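Long-range contact in Endoglucanase(Endo-1,4-beta-glucanase)protein (Pseudomonas stutzeri, PDB 6R2J), which probably hydrolyses internal beta-1,4-glucosidic bonds of cellulose-like chains and binds cellobiose: residues Y116-A127 / A155-V166. Residues are numbered along the deposited sequence; the frame is centred on the assembly and turned at random.
Sequences YEAYASVWRKLA and AAQAAVDAIREV
R124 starts with CG anti to its own N and then bends at chi3 (-58°), which folds the guanidinium back over the CB of A162 and brings it to E165, whose chain runs extended beyond CG. The resulting salt bridge is bent rather than straight: NE of R124 lies 2.9 Å from OE1 of E165 with an N-H...O angle of 137°, and it meets that oxygen from above the carboxylate plane. The second bond, from NH2 to OE2, is weak. The aliphatic part of the arginine is used as well, its CG packing on CG1 of V166.

Between the helix ends the packing rests on alanines. The CA atoms of A120 and A159 come within 4.2 Å, and the CB of A162 sits 3.3 Å from the carbonyl O of A120, so the axes approach to 7.9 Å. On the barrel side, CD1 of I163 meets the W123 indole near CD2 and CE3, on the side opposite L126 CD1, both offset toward the rim, while CD1 of W123 touches the CB of A159. Y119 turns its ring edge to the O of A155, with CE2 at 3.2 Å; its OH and the indole NE1 both reach the carbonyl of I141. At the N-terminal end, the Y116 ring lays a face over the backbone N of A155, and its OH bonds to L151 O.

Segments 116-127 and 155-166 cross at -34°; they lie on helices 116-130 and 152-166, which come on either side of strand 136-140 in sequence, the neighbouring outer helices of a (beta/alpha)8 TIM barrel, the fold of family 5 glycoside hydrolases.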
ATOM      1  N   TYR A 116       9.477  -1.281 -20.745  1.00 13.63           N
ATOM      2  CA  TYR A 116       9.894  -1.850 -19.479  1.00 13.51           C
ATOM      3  C   TYR A 116      11.175  -1.209 -18.951  1.00 14.27           C
ATOM      4  O   TYR A 116      11.339  -1.058 -17.737  1.00 15.61           O
ATOM      5  CB  TYR A 116      10.142  -3.325 -19.735  1.00 13.13           C
ATOM      6  CG  TYR A 116       8.935  -4.208 -19.785  1.00 10.99           C
ATOM      7  CD1 TYR A 116       7.675  -3.773 -19.374  1.00  9.99           C
ATOM      8  CD2 TYR A 116       9.078  -5.527 -20.189  1.00 11.22           C
ATOM      9  CE1 TYR A 116       6.593  -4.648 -19.346  1.00  9.00           C
ATOM     10  CE2 TYR A 116       8.009  -6.382 -20.203  1.00 11.10           C
ATOM     11  CZ  TYR A 116       6.775  -5.946 -19.778  1.00 10.45           C
ATOM     12  OH  TYR A 116       5.758  -6.851 -19.820  1.00 10.34           O
ATOM     13  N   GLU A 117      12.116  -0.874 -19.844  1.00 13.91           N
ATOM     14  CA  GLU A 117      13.372  -0.248 -19.430  1.00 14.45           C
ATOM     15  C   GLU A 117      13.152   1.112 -18.773  1.00 12.87           C
ATOM     16  O   GLU A 117      13.972   1.543 -17.957  1.00 12.77           O
ATOM     17  CB  GLU A 117      14.307  -0.135 -20.650  1.00 17.25           C
ATOM     18  CG  GLU A 117      15.759   0.321 -20.362  1.00 22.21           C
ATOM     19  CD  GLU A 117      16.291  -0.077 -18.960  1.00 25.29           C
ATOM     20  OE1 GLU A 117      16.738   0.816 -18.194  1.00 25.35           O
ATOM     21  OE2 GLU A 117      16.272  -1.289 -18.632  1.00 27.36           O
ATOM     22  N   ALA A 118      12.094   1.830 -19.146  1.00 11.91           N
ATOM     23  CA  ALA A 118      11.835   3.131 -18.540  1.00 12.00           C
ATOM     24  C   ALA A 118      11.372   2.988 -17.094  1.00 10.53           C
ATOM     25  O   ALA A 118      11.723   3.798 -16.231  1.00 10.03           O
ATOM     26  CB  ALA A 118      10.801   3.863 -19.389  1.00 13.19           C
ATOM     27  N   TYR A 119      10.555   1.977 -16.837  1.00  9.46           N
ATOM     28  CA  TYR A 119      10.104   1.639 -15.492  1.00  7.06           C
ATOM     29  C   TYR A 119      11.254   1.124 -14.632  1.00  8.79           C
ATOM     30  O   TYR A 119      11.450   1.587 -13.509  1.00 10.28           O
ATOM     31  CB  TYR A 119       9.004   0.605 -15.678  1.00  6.48           C
ATOM     32  CG  TYR A 119       8.270   0.170 -14.486  1.00  6.97           C
ATOM     33  CD1 TYR A 119       7.728   1.085 -13.601  1.00  7.11           C
ATOM     34  CD2 TYR A 119       8.076  -1.170 -14.248  1.00  7.66           C
ATOM     35  CE1 TYR A 119       7.039   0.670 -12.482  1.00  7.49           C
ATOM     36  CE2 TYR A 119       7.386  -1.600 -13.127  1.00  8.07           C
ATOM     37  CZ  TYR A 119       6.864  -0.675 -12.238  1.00  7.31           C
ATOM     38  OH  TYR A 119       6.167  -1.124 -11.116  1.00  7.68           O
ATOM     39  N   ALA A 120      12.022   0.151 -15.138  1.00 10.03           N
ATOM     40  CA  ALA A 120      13.202  -0.310 -14.416  1.00  8.84           C
ATOM     41  C   ALA A 120      14.124   0.844 -14.004  1.00  9.75           C
ATOM     42  O   ALA A 120      14.598   0.888 -12.862  1.00 10.70           O
ATOM     43  CB  ALA A 120      13.947  -1.325 -15.275  1.00 10.94           C
ATOM     44  N   SER A 121      14.401   1.781 -14.923  1.00 11.62           N
ATOM     45  CA  SER A 121      15.347   2.860 -14.624  1.00 14.19           C
ATOM     46  C   SER A 121      14.826   3.754 -13.508  1.00 14.33           C
ATOM     47  O   SER A 121      15.566   4.102 -12.581  1.00 15.82           O
ATOM     48  CB  SER A 121      15.631   3.701 -15.872  1.00 17.00           C
ATOM     49  OG  SER A 121      16.253   4.918 -15.511  1.00 19.14           O
ATOM     50  N   VAL A 122      13.543   4.137 -13.581  1.00 13.72           N
ATOM     51  CA  VAL A 122      12.986   5.026 -12.573  1.00 10.81           C
ATOM     52  C   VAL A 122      13.075   4.370 -11.206  1.00 10.10           C
ATOM     53  O   VAL A 122      13.378   5.031 -10.215  1.00 10.17           O
ATOM     54  CB  VAL A 122      11.584   5.573 -12.947  1.00 10.61           C
ATOM     55  CG1 VAL A 122      10.509   4.553 -12.782  1.00  9.47           C
ATOM     56  CG2 VAL A 122      11.340   6.838 -12.126  1.00 12.54           C
ATOM     57  N   TRP A 123      12.872   3.041 -11.136  1.00 11.16           N
ATOM     58  CA  TRP A 123      12.961   2.368  -9.843  1.00 11.84           C
ATOM     59  C   TRP A 123      14.416   2.223  -9.411  1.00 13.28           C
ATOM     60  O   TRP A 123      14.757   2.424  -8.237  1.00 12.87           O
ATOM     61  CB  TRP A 123      12.208   1.032  -9.872  1.00 11.45           C
ATOM     62  CG  TRP A 123      10.817   1.218  -9.309  1.00 11.05           C
ATOM     63  CD1 TRP A 123       9.606   1.006  -9.943  1.00 10.54           C
ATOM     64  CD2 TRP A 123      10.501   1.695  -8.003  1.00 10.34           C
ATOM     65  NE1 TRP A 123       8.564   1.337  -9.097  1.00 10.56           N
ATOM     66  CE2 TRP A 123       9.083   1.761  -7.904  1.00  9.95           C
ATOM     67  CE3 TRP A 123      11.271   2.093  -6.907  1.00 10.63           C
ATOM     68  CZ2 TRP A 123       8.434   2.189  -6.743  1.00 10.37           C
ATOM     69  CZ3 TRP A 123      10.604   2.518  -5.743  1.00  9.84           C
ATOM     70  CH2 TRP A 123       9.204   2.543  -5.674  1.00 10.11           C
ATOM     71  N   ARG A 124      15.291   1.913 -10.361  1.00 14.71           N
ATOM     72  CA  ARG A 124      16.708   1.940 -10.054  1.00 14.08           C
ATOM     73  C   ARG A 124      17.109   3.311  -9.530  1.00 12.86           C
ATOM     74  O   ARG A 124      17.795   3.420  -8.510  1.00 12.38           O
ATOM     75  CB  ARG A 124      17.514   1.553 -11.292  1.00 15.59           C
ATOM     76  CG  ARG A 124      18.949   1.175 -10.924  1.00 18.26           C
ATOM     77  CD  ARG A 124      19.823   0.920 -12.141  1.00 20.61           C
ATOM     78  NE  ARG A 124      19.319  -0.138 -13.015  1.00 21.52           N
ATOM     79  CZ  ARG A 124      18.676   0.079 -14.155  1.00 20.49           C
ATOM     80  NH1 ARG A 124      18.450   1.314 -14.563  1.00 20.44           N
ATOM     81  NH2 ARG A 124      18.261  -0.934 -14.886  1.00 18.87           N
ATOM     82  N   LYS A 125      16.687   4.370 -10.216  1.00 13.44           N
ATOM     83  CA  LYS A 125      17.039   5.716  -9.782  1.00 13.46           C
ATOM     84  C   LYS A 125      16.418   6.041  -8.436  1.00 11.71           C
ATOM     85  O   LYS A 125      17.084   6.632  -7.585  1.00 12.46           O
ATOM     86  CB  LYS A 125      16.621   6.755 -10.822  1.00 14.25           C
ATOM     87  CG  LYS A 125      17.632   7.010 -11.918  1.00 14.81           C
ATOM     88  CD  LYS A 125      17.183   8.200 -12.718  1.00 16.81           C
ATOM     89  CE  LYS A 125      18.161   8.568 -13.811  1.00 19.52           C
ATOM     90  NZ  LYS A 125      17.814   7.850 -15.064  1.00 22.65           N
ATOM     91  N   LEU A 126      15.139   5.692  -8.226  1.00 10.54           N
ATOM     92  CA  LEU A 126      14.522   5.926  -6.917  1.00 11.34           C
ATOM     93  C   LEU A 126      15.226   5.142  -5.806  1.00 12.17           C
ATOM     94  O   LEU A 126      15.447   5.665  -4.702  1.00 13.94           O
ATOM     95  CB  LEU A 126      13.037   5.565  -6.954  1.00 12.33           C
ATOM     96  CG  LEU A 126      12.114   6.464  -7.777  1.00 10.17           C
ATOM     97  CD1 LEU A 126      10.738   5.866  -7.880  1.00  9.60           C
ATOM     98  CD2 LEU A 126      12.085   7.838  -7.143  1.00 11.51           C
ATOM     99  N   ALA A 127      15.582   3.877  -6.067  1.00 10.66           N
ATOM    100  CA  ALA A 127      16.252   3.086  -5.036  1.00 11.87           C
ATOM    101  C   ALA A 127      17.619   3.668  -4.687  1.00 12.62           C
ATOM    102  O   ALA A 127      18.057   3.567  -3.538  1.00 10.87           O
ATOM    103  CB  ALA A 127      16.358   1.630  -5.491  1.00 13.38           C
ATOM    104  N   ALA A 155       6.726  -6.283 -16.383  1.00  8.62           N
ATOM    105  CA  ALA A 155       7.101  -4.979 -15.837  1.00  9.52           C
ATOM    106  C   ALA A 155       7.551  -5.119 -14.396  1.00  9.90           C
ATOM    107  O   ALA A 155       8.543  -4.500 -13.990  1.00 10.49           O
ATOM    108  CB  ALA A 155       5.914  -4.015 -15.911  1.00  8.49           C
ATOM    109  N   ALA A 156       6.838  -5.954 -13.621  1.00  9.61           N
ATOM    110  CA  ALA A 156       7.194  -6.178 -12.218  1.00  8.91           C
ATOM    111  C   ALA A 156       8.582  -6.794 -12.085  1.00  9.66           C
ATOM    112  O   ALA A 156       9.362  -6.395 -11.205  1.00  9.56           O
ATOM    113  CB  ALA A 156       6.167  -7.088 -11.541  1.00  7.83           C
ATOM    114  N   GLN A 157       8.911  -7.780 -12.934  1.00  9.33           N
ATOM    115  CA  GLN A 157      10.253  -8.352 -12.895  1.00  8.65           C
ATOM    116  C   GLN A 157      11.332  -7.366 -13.361  1.00  9.44           C
ATOM    117  O   GLN A 157      12.464  -7.392 -12.848  1.00 10.80           O
ATOM    118  CB  GLN A 157      10.279  -9.638 -13.706  1.00  8.46           C
ATOM    119  CG  GLN A 157      11.519 -10.464 -13.514  1.00  7.66           C
ATOM    120  CD  GLN A 157      11.544 -11.131 -12.159  1.00  8.29           C
ATOM    121  OE1 GLN A 157      10.700 -11.954 -11.847  1.00  9.77           O
ATOM    122  NE2 GLN A 157      12.509 -10.769 -11.343  1.00 10.44           N
ATOM    123  N   ALA A 158      11.028  -6.516 -14.342  1.00  9.68           N
ATOM    124  CA  ALA A 158      12.008  -5.529 -14.783  1.00  9.27           C
ATOM    125  C   ALA A 158      12.365  -4.580 -13.647  1.00 10.02           C
ATOM    126  O   ALA A 158      13.545  -4.303 -13.415  1.00 10.93           O
ATOM    127  CB  ALA A 158      11.496  -4.789 -16.019  1.00  9.22           C
ATOM    128  N   ALA A 159      11.363  -4.115 -12.891  1.00  9.00           N
ATOM    129  CA  ALA A 159      11.629  -3.200 -11.782  1.00  8.87           C
ATOM    130  C   ALA A 159      12.369  -3.903 -10.654  1.00 10.38           C
ATOM    131  O   ALA A 159      13.274  -3.323 -10.045  1.00 11.78           O
ATOM    132  CB  ALA A 159      10.322  -2.593 -11.273  1.00  9.02           C
ATOM    133  N   VAL A 160      11.993  -5.150 -10.345  1.00 10.35           N
ATOM    134  CA  VAL A 160      12.658  -5.879  -9.267  1.00 11.70           C
ATOM    135  C   VAL A 160      14.135  -6.105  -9.601  1.00 11.79           C
ATOM    136  O   VAL A 160      15.031  -5.818  -8.792  1.00 11.91           O
ATOM    137  CB  VAL A 160      11.941  -7.213  -8.966  1.00 11.54           C
ATOM    138  CG1 VAL A 160      12.847  -8.062  -8.070  1.00 11.16           C
ATOM    139  CG2 VAL A 160      10.571  -6.984  -8.357  1.00 11.85           C
ATOM    140  N   ASP A 161      14.410  -6.612 -10.805  1.00 11.79           N
ATOM    141  CA  ASP A 161      15.800  -6.814 -11.206  1.00 10.77           C
ATOM    142  C   ASP A 161      16.590  -5.531 -11.018  1.00 10.43           C
ATOM    143  O   ASP A 161      17.667  -5.530 -10.413  1.00 11.80           O
ATOM    144  CB  ASP A 161      15.866  -7.293 -12.659  1.00 11.17           C
ATOM    145  CG  ASP A 161      15.282  -8.684 -12.843  1.00 11.43           C
ATOM    146  OD1 ASP A 161      15.125  -9.407 -11.840  1.00 11.27           O
ATOM    147  OD2 ASP A 161      14.979  -9.063 -13.989  1.00 12.89           O
ATOM    148  N   ALA A 162      16.037  -4.418 -11.495  1.00 11.07           N
ATOM    149  CA  ALA A 162      16.725  -3.131 -11.437  1.00 12.14           C
ATOM    150  C   ALA A 162      16.952  -2.681 -10.001  1.00 12.66           C
ATOM    151  O   ALA A 162      18.048  -2.221  -9.646  1.00 13.44           O
ATOM    152  CB  ALA A 162      15.928  -2.075 -12.204  1.00 11.92           C
ATOM    153  N   ILE A 163      15.924  -2.806  -9.158  1.00 11.92           N
ATOM    154  CA  ILE A 163      16.065  -2.412  -7.761  1.00 12.51           C
ATOM    155  C   ILE A 163      17.187  -3.207  -7.089  1.00 11.65           C
ATOM    156  O   ILE A 163      17.971  -2.668  -6.300  1.00 12.05           O
ATOM    157  CB  ILE A 163      14.726  -2.609  -7.017  1.00 13.55           C
ATOM    158  CG1 ILE A 163      13.693  -1.525  -7.357  1.00 14.10           C
ATOM    159  CG2 ILE A 163      14.968  -2.663  -5.481  1.00 13.95           C
ATOM    160  CD1 ILE A 163      12.257  -1.857  -6.826  1.00 11.68           C
ATOM    161  N   ARG A 164      17.253  -4.511  -7.363  1.00 13.37           N
ATOM    162  CA  ARG A 164      18.204  -5.384  -6.691  1.00 12.96           C
ATOM    163  C   ARG A 164      19.609  -5.201  -7.221  1.00 13.23           C
ATOM    164  O   ARG A 164      20.545  -5.765  -6.636  1.00 14.87           O
ATOM    165  CB  ARG A 164      17.753  -6.849  -6.816  1.00 13.00           C
ATOM    166  CG  ARG A 164      16.399  -7.140  -6.133  1.00 11.38           C
ATOM    167  CD  ARG A 164      16.625  -7.153  -4.630  1.00 13.16           C
ATOM    168  NE  ARG A 164      15.479  -7.638  -3.873  1.00 12.36           N
ATOM    169  CZ  ARG A 164      14.894  -6.950  -2.909  1.00 11.51           C
ATOM    170  NH1 ARG A 164      15.336  -5.750  -2.567  1.00 12.01           N
ATOM    171  NH2 ARG A 164      13.866  -7.463  -2.278  1.00 11.91           N
ATOM    172  N   GLU A 165      19.761  -4.430  -8.309  1.00 13.51           N
ATOM    173  CA  GLU A 165      21.083  -4.036  -8.787  1.00 16.55           C
ATOM    174  C   GLU A 165      21.711  -2.995  -7.869  1.00 15.12           C
ATOM    175  O   GLU A 165      22.939  -2.857  -7.822  1.00 15.86           O
ATOM    176  CB  GLU A 165      20.977  -3.420 -10.185  1.00 18.17           C
ATOM    177  CG  GLU A 165      20.562  -4.336 -11.328  1.00 20.09           C
ATOM    178  CD  GLU A 165      20.319  -3.524 -12.636  1.00 22.34           C
ATOM    179  OE1 GLU A 165      21.034  -2.520 -12.839  1.00 23.04           O
ATOM    180  OE2 GLU A 165      19.413  -3.849 -13.444  1.00 24.52           O
ATOM    181  N   VAL A 166      20.883  -2.233  -7.165  1.00 15.00           N
ATOM    182  CA  VAL A 166      21.368  -1.188  -6.281  1.00 16.86           C
ATOM    183  C   VAL A 166      21.032  -1.431  -4.815  1.00 16.00           C
ATOM    184  O   VAL A 166      21.730  -0.882  -3.946  1.00 14.46           O
ATOM    185  CB  VAL A 166      20.893   0.219  -6.716  1.00 19.65           C
ATOM    186  CG1 VAL A 166      21.342   0.538  -8.140  1.00 21.14           C
ATOM    187  CG2 VAL A 166      19.402   0.347  -6.558  1.00 19.59           C
TER